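Local structure of alginate biosynthesis protein AlgJ (Pseudomonas putida, 4O8V) at residues A[256-261]-A[290-295]; A[64-69]-A[274-279]. The protein probably adds acetyl groups to the O-2 and O-3 positions of mannuronate residues in alginate, working in an inner-membrane complex with AlgI and AlgF. All coordinates share one frame; numbering follows the deposited sequence.

Contact 1: A[256-261]-A[290-295]; sequences YLQSDA and PQWIAQ
The closest CA atoms of the two segments, those of Gln-258 and Trp-292, are 10.2 Å apart, a gap wide enough that the indole of Trp-292, on helix 290-297, has to span it to meet Leu-257, on helix 250-257, and Gln-258, which follows it in the chain. With chi1 at -173°, the CB-CG bond of Trp-292 points away from the backbone N, carrying the large ring outward from its helix to the other segment. Gln-258 lies over one face of the indole: its CG stands 4.1 Å from the centroid of the six-membered ring, a CH-pi contact, and the extended chain then brings NE2 within 3.2 Å of Trp-292 CE3. The amide and ring planes are 29° apart, so the amide is tilted, with NE2 over the face and offset toward the rim. Glutamine suits this exposed place in the SGNH hydrolase-like fold because its methylenes can cover an aromatic face and its flat polar end can lie near the same ring. Leu-257 meets the ring differently, at its edge, with CB 4.0 Å from Trp-292 CZ2. A leucine fits here because its buried, branched side chain also packs on Val-45, Thr-48 and Leu-49 of helix 31-51, and the indole thereby joins the C-terminal helix 290-297 to the helical layer formed by helices 250-257 and 31-51.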
loop_
_atom_site.group_PDB
_atom_site.type_symbol
_atom_site.label_atom_id
_atom_site.label_comp_id
_atom_site.label_asym_id
_atom_site.label_seq_id
_atom_site.Cartn_x
_atom_site.Cartn_y
_atom_site.Cartn_z
ATOM N N TYR A 256 -2.675 5.282 -14.543
ATOM C CA TYR A 256 -4.058 5.682 -14.275
ATOM C C TYR A 256 -4.365 7.110 -14.760
ATOM O O TYR A 256 -5.402 7.357 -15.386
ATOM C CB TYR A 256 -4.368 5.573 -12.773
ATOM C CG TYR A 256 -5.781 6.011 -12.467
ATOM C CD1 TYR A 256 -6.862 5.321 -12.980
ATOM C CD2 TYR A 256 -6.024 7.124 -11.680
ATOM C CE1 TYR A 256 -8.155 5.726 -12.707
ATOM C CE2 TYR A 256 -7.304 7.543 -11.410
ATOM C CZ TYR A 256 -8.359 6.847 -11.914
ATOM O OH TYR A 256 -9.635 7.273 -11.622
ATOM N N LEU A 257 -3.468 8.044 -14.477
ATOM C CA LEU A 257 -3.689 9.433 -14.891
ATOM C C LEU A 257 -3.761 9.582 -16.404
ATOM O O LEU A 257 -4.404 10.495 -16.899
ATOM C CB LEU A 257 -2.582 10.343 -14.358
ATOM C CG LEU A 257 -2.512 10.453 -12.829
ATOM C CD1 LEU A 257 -1.301 11.271 -12.425
ATOM C CD2 LEU A 257 -3.789 11.088 -12.297
ATOM N N GLN A 258 -3.091 8.695 -17.135
ATOM C CA GLN A 258 -3.111 8.753 -18.601
ATOM C C GLN A 258 -4.263 7.950 -19.206
ATOM O O GLN A 258 -4.443 7.942 -20.428
ATOM C CB GLN A 258 -1.776 8.251 -19.164
ATOM C CG GLN A 258 -0.582 9.102 -18.767
ATOM C CD GLN A 258 0.673 8.763 -19.570
ATOM O OE1 GLN A 258 0.890 7.611 -19.962
ATOM N NE2 GLN A 258 1.506 9.769 -19.813
ATOM N N SER A 259 -5.043 7.281 -18.355
ATOM C CA SER A 259 -6.065 6.352 -18.833
ATOM C C SER A 259 -7.367 7.035 -19.264
ATOM O O SER A 259 -7.740 8.099 -18.758
ATOM C CB SER A 259 -6.394 5.314 -17.755
ATOM O OG SER A 259 -7.189 5.890 -16.725
ATOM N N ASP A 260 -8.063 6.390 -20.191
ATOM C CA ASP A 260 -9.395 6.821 -20.586
ATOM C C ASP A 260 -10.350 6.837 -19.392
ATOM O O ASP A 260 -11.207 7.718 -19.299
ATOM C CB ASP A 260 -9.934 5.918 -21.694
ATOM C CG ASP A 260 -9.346 6.252 -23.055
ATOM O OD1 ASP A 260 -8.316 6.954 -23.114
ATOM O OD2 ASP A 260 -9.917 5.812 -24.071
ATOM N N ALA A 261 -10.192 5.879 -18.476
ATOM C CA ALA A 261 -11.056 5.795 -17.304
ATOM C C ALA A 261 -11.025 7.083 -16.489
ATOM O O ALA A 261 -12.063 7.629 -16.126
ATOM C CB ALA A 261 -10.660 4.624 -16.432
ATOM N N PRO A 290 9.096 13.197 -21.098
ATOM C CA PRO A 290 9.694 14.091 -20.099
ATOM C C PRO A 290 8.891 15.380 -19.871
ATOM O O PRO A 290 8.888 15.915 -18.761
ATOM C CB PRO A 290 11.073 14.400 -20.688
ATOM C CG PRO A 290 10.943 14.094 -22.156
ATOM C CD PRO A 290 10.027 12.922 -22.206
ATOM N N GLN A 291 8.195 15.853 -20.898
ATOM C CA GLN A 291 7.374 17.042 -20.746
ATOM C C GLN A 291 6.286 16.827 -19.706
ATOM O O GLN A 291 5.951 17.737 -18.941
ATOM C CB GLN A 291 6.752 17.443 -22.083
ATOM C CG GLN A 291 7.715 18.072 -23.009
ATOM C CD GLN A 291 7.036 18.990 -23.991
ATOM O OE1 GLN A 291 5.812 18.982 -24.125
ATOM N NE2 GLN A 291 7.821 19.804 -24.669
ATOM N N TRP A 292 5.739 15.617 -19.667
ATOM C CA TRP A 292 4.690 15.326 -18.710
ATOM C C TRP A 292 5.259 15.169 -17.311
ATOM O O TRP A 292 4.670 15.630 -16.330
ATOM C CB TRP A 292 3.924 14.078 -19.108
ATOM C CG TRP A 292 2.753 13.883 -18.209
ATOM C CD1 TRP A 292 1.806 14.817 -17.874
ATOM C CD2 TRP A 292 2.406 12.692 -17.514
ATOM N NE1 TRP A 292 0.891 14.271 -17.007
ATOM C CE2 TRP A 292 1.234 12.965 -16.773
ATOM C CE3 TRP A 292 2.973 11.421 -17.439
ATOM C CZ2 TRP A 292 0.618 12.005 -15.977
ATOM C CZ3 TRP A 292 2.361 10.475 -16.650
ATOM C CH2 TRP A 292 1.193 10.769 -15.930
ATOM N N ILE A 293 6.429 14.541 -17.217
ATOM C CA ILE A 293 7.091 14.410 -15.936
ATOM C C ILE A 293 7.353 15.806 -15.379
ATOM O O ILE A 293 7.119 16.051 -14.195
ATOM C CB ILE A 293 8.406 13.602 -16.057
ATOM C CG1 ILE A 293 8.072 12.144 -16.397
ATOM C CG2 ILE A 293 9.227 13.707 -14.761
ATOM C CD1 ILE A 293 9.288 11.289 -16.727
ATOM N N ALA A 294 7.795 16.717 -16.246
ATOM C CA ALA A 294 8.105 18.084 -15.862
ATOM C C ALA A 294 6.877 18.794 -15.301
ATOM O O ALA A 294 6.974 19.539 -14.324
ATOM C CB ALA A 294 8.655 18.872 -17.056
ATOM N N GLN A 295 5.734 18.572 -15.942
ATOM C CA GLN A 295 4.478 19.198 -15.524
ATOM C C GLN A 295 4.099 18.787 -14.108
ATOM O O GLN A 295 3.681 19.614 -13.292
ATOM C CB GLN A 295 3.352 18.826 -16.487
ATOM C CG GLN A 295 3.450 19.490 -17.829
ATOM C CD GLN A 295 2.155 19.396 -18.597
ATOM O OE1 GLN A 295 1.178 18.809 -18.118
ATOM N NE2 GLN A 295 2.131 19.981 -19.791
#

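Contact 2: A[64-69]-A[274-279]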
loop_
_atom_site.group_PDB
_atom_site.type_symbol
_atom_site.label_atom_id
_atom_site.label_comp_id
_atom_site.label_asym_id
_atom_site.label_seq_id
_atom_site.Cartn_x
_atom_site.Cartn_y
_atom_site.Cartn_z
ATOM N N LYS A 64 6.632 -3.826 7.367
ATOM C CA LYS A 64 6.387 -4.956 8.252
ATOM C C LYS A 64 7.432 -4.954 9.363
ATOM O O LYS A 64 7.127 -5.263 10.526
ATOM C CB LYS A 64 6.419 -6.282 7.490
ATOM C CG LYS A 64 6.035 -7.474 8.370
ATOM C CD LYS A 64 5.808 -8.731 7.566
ATOM C CE LYS A 64 6.979 -9.656 7.654
ATOM N NZ LYS A 64 6.693 -10.961 6.987
ATOM N N ALA A 65 8.662 -4.569 9.017
ATOM C CA ALA A 65 9.750 -4.517 10.001
ATOM C C ALA A 65 9.522 -3.481 11.096
ATOM O O ALA A 65 10.111 -3.566 12.162
ATOM C CB ALA A 65 11.073 -4.243 9.313
ATOM N N ARG A 66 8.698 -2.482 10.817
ATOM C CA ARG A 66 8.363 -1.455 11.804
ATOM C C ARG A 66 7.223 -1.917 12.705
ATOM O O ARG A 66 7.203 -1.611 13.888
ATOM C CB ARG A 66 7.965 -0.129 11.103
ATOM C CG ARG A 66 7.611 0.997 12.069
ATOM C CD ARG A 66 7.234 2.318 11.349
ATOM N NE ARG A 66 8.159 2.690 10.273
ATOM C CZ ARG A 66 9.370 3.208 10.455
ATOM N NH1 ARG A 66 9.855 3.385 11.687
ATOM N NH2 ARG A 66 10.118 3.528 9.399
ATOM N N VAL A 67 6.268 -2.642 12.133
ATOM C CA VAL A 67 5.105 -3.087 12.879
ATOM C C VAL A 67 5.446 -4.319 13.727
ATOM O O VAL A 67 4.922 -4.473 14.829
ATOM C CB VAL A 67 3.915 -3.403 11.944
ATOM C CG1 VAL A 67 2.726 -3.953 12.738
ATOM C CG2 VAL A 67 3.503 -2.151 11.158
ATOM N N TYR A 68 6.323 -5.183 13.211
ATOM C CA TYR A 68 6.753 -6.392 13.946
ATOM C C TYR A 68 8.241 -6.378 14.329
ATOM O O TYR A 68 8.982 -7.337 14.088
ATOM C CB TYR A 68 6.393 -7.644 13.118
ATOM C CG TYR A 68 4.923 -7.972 13.244
ATOM C CD1 TYR A 68 4.441 -8.605 14.395
ATOM C CD2 TYR A 68 4.004 -7.605 12.247
ATOM C CE1 TYR A 68 3.093 -8.883 14.550
ATOM C CE2 TYR A 68 2.637 -7.879 12.391
ATOM C CZ TYR A 68 2.190 -8.512 13.551
ATOM O OH TYR A 68 0.845 -8.774 13.719
ATOM N N THR A 69 8.674 -5.309 14.989
ATOM C CA THR A 69 10.071 -5.205 15.429
ATOM C C THR A 69 10.456 -6.310 16.399
ATOM O O THR A 69 11.644 -6.633 16.561
ATOM C CB THR A 69 10.360 -3.864 16.119
ATOM O OG1 THR A 69 9.572 -3.765 17.310
ATOM C CG2 THR A 69 10.014 -2.713 15.205
ATOM N N PHE A 274 0.612 3.184 -0.935
ATOM C CA PHE A 274 2.015 3.520 -1.170
ATOM C C PHE A 274 2.821 3.049 0.048
ATOM O O PHE A 274 2.917 3.761 1.047
ATOM C CB PHE A 274 2.163 5.046 -1.390
ATOM C CG PHE A 274 3.458 5.467 -2.056
ATOM C CD1 PHE A 274 4.691 5.054 -1.560
ATOM C CD2 PHE A 274 3.438 6.289 -3.198
ATOM C CE1 PHE A 274 5.885 5.468 -2.177
ATOM C CE2 PHE A 274 4.625 6.687 -3.831
ATOM C CZ PHE A 274 5.851 6.268 -3.323
ATOM N N PRO A 275 3.381 1.837 -0.013
ATOM C CA PRO A 275 4.127 1.334 1.144
ATOM C C PRO A 275 5.392 2.178 1.414
ATOM O O PRO A 275 6.035 2.634 0.465
ATOM C CB PRO A 275 4.496 -0.107 0.734
ATOM C CG PRO A 275 3.455 -0.473 -0.330
ATOM C CD PRO A 275 3.287 0.842 -1.094
ATOM N N GLU A 276 5.745 2.384 2.679
ATOM C CA GLU A 276 6.797 3.348 3.005
ATOM C C GLU A 276 8.157 3.045 2.359
ATOM O O GLU A 276 8.864 3.967 1.962
ATOM C CB GLU A 276 6.956 3.475 4.527
ATOM C CG GLU A 276 7.509 2.237 5.224
ATOM C CD GLU A 276 8.034 2.512 6.631
ATOM O OE1 GLU A 276 9.193 2.964 6.775
ATOM O OE2 GLU A 276 7.303 2.244 7.602
ATOM N N ARG A 277 8.514 1.767 2.215
ATOM C CA ARG A 277 9.842 1.407 1.735
ATOM C C ARG A 277 10.118 1.859 0.299
ATOM O O ARG A 277 11.265 1.885 -0.120
ATOM C CB ARG A 277 10.059 -0.110 1.828
ATOM C CG ARG A 277 9.322 -0.934 0.748
ATOM C CD ARG A 277 9.509 -2.431 1.051
ATOM N NE ARG A 277 9.077 -3.346 -0.009
ATOM C CZ ARG A 277 7.912 -3.993 0.010
ATOM N NH1 ARG A 277 7.060 -3.784 1.005
ATOM N NH2 ARG A 277 7.594 -4.834 -0.968
ATOM N N TYR A 278 9.068 2.197 -0.445
ATOM C CA TYR A 278 9.232 2.631 -1.836
ATOM C C TYR A 278 9.646 4.092 -1.972
ATOM O O TYR A 278 10.055 4.510 -3.051
ATOM C CB TYR A 278 7.938 2.418 -2.637
ATOM C CG TYR A 278 7.638 0.967 -2.942
ATOM C CD1 TYR A 278 8.332 0.283 -3.944
ATOM C CD2 TYR A 278 6.673 0.278 -2.218
ATOM C CE1 TYR A 278 8.062 -1.053 -4.215
ATOM C CE2 TYR A 278 6.400 -1.050 -2.478
ATOM C CZ TYR A 278 7.090 -1.712 -3.477
ATOM O OH TYR A 278 6.799 -3.040 -3.724
ATOM N N LEU A 279 9.518 4.881 -0.908
ATOM C CA LEU A 279 9.798 6.318 -1.031
ATOM C C LEU A 279 11.269 6.602 -1.408
ATOM O O LEU A 279 11.535 7.448 -2.262
ATOM C CB LEU A 279 9.433 7.061 0.262
ATOM C CG LEU A 279 9.538 8.594 0.166
ATOM C CD1 LEU A 279 8.573 9.152 -0.860
ATOM C CD2 LEU A 279 9.296 9.230 1.520
#
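Arg-66 and Glu-276 face each other in a side-on salt bridge, with the guanidinium and carboxylate planes only 3° apart. Arg-66 NE donates to Glu-276 OE2 at 2.8 Å, and Arg-66 NH2 reaches Glu-276 OE1 at the same 2.8 Å. Both bonds are almost straight, 179° and 175° at the hydrogen, and each oxygen accepts through its syn lone pair. The arginine chain runs extended from helix 64-67 and then bends at chi3, which turns the NE edge toward the acid. Glutamate suits the turn after strand 269-275, since its length carries the carboxylate across to that helix. This side of the contact is tightly held: Glu-276 is buried, touches Leu-84 and Tyr-85 of helix 84-94, and accepts from Ala-63 N through OE2. Arg-66, partly exposed, is the side nearer solvent, yet its NH2 also donates to His-81 O and its chain touches Tyr-85. The bridge thus ties the short helix following the edge strand 55-61 to the end of the neighbouring strand 269-275, both in the central parallel sheet of the SGNH hydrolase-like fold. With two N-H groups matched to two oxygens, the pair fixes the rotation of both flat groups, and the arginine's positive charge probably helps keep the buried carboxylate ionised.

Contact 1 and contact 2 lie well apart, their centres about 28 Å and their nearest atoms about 11 Å from each other, yet strand 269-275 connects them along the chain. Helix 260-264 begins in contact 1; strand 269-275 follows it and runs into contact 2; helix 290-297 comes next and brings the chain back to contact 1. The two also differ in chemistry: contact 1 is an aromatic packing with its centre about 21 Å from the centre of the chain, contact 2 an ion pair about 10 Å from it. Neither includes the probable catalytic residues Asp-120, His-122 and Ser-218, but segment 64-69 has a link to that region, because Lys-64 NZ donates to the backbone oxygen of Asp-120.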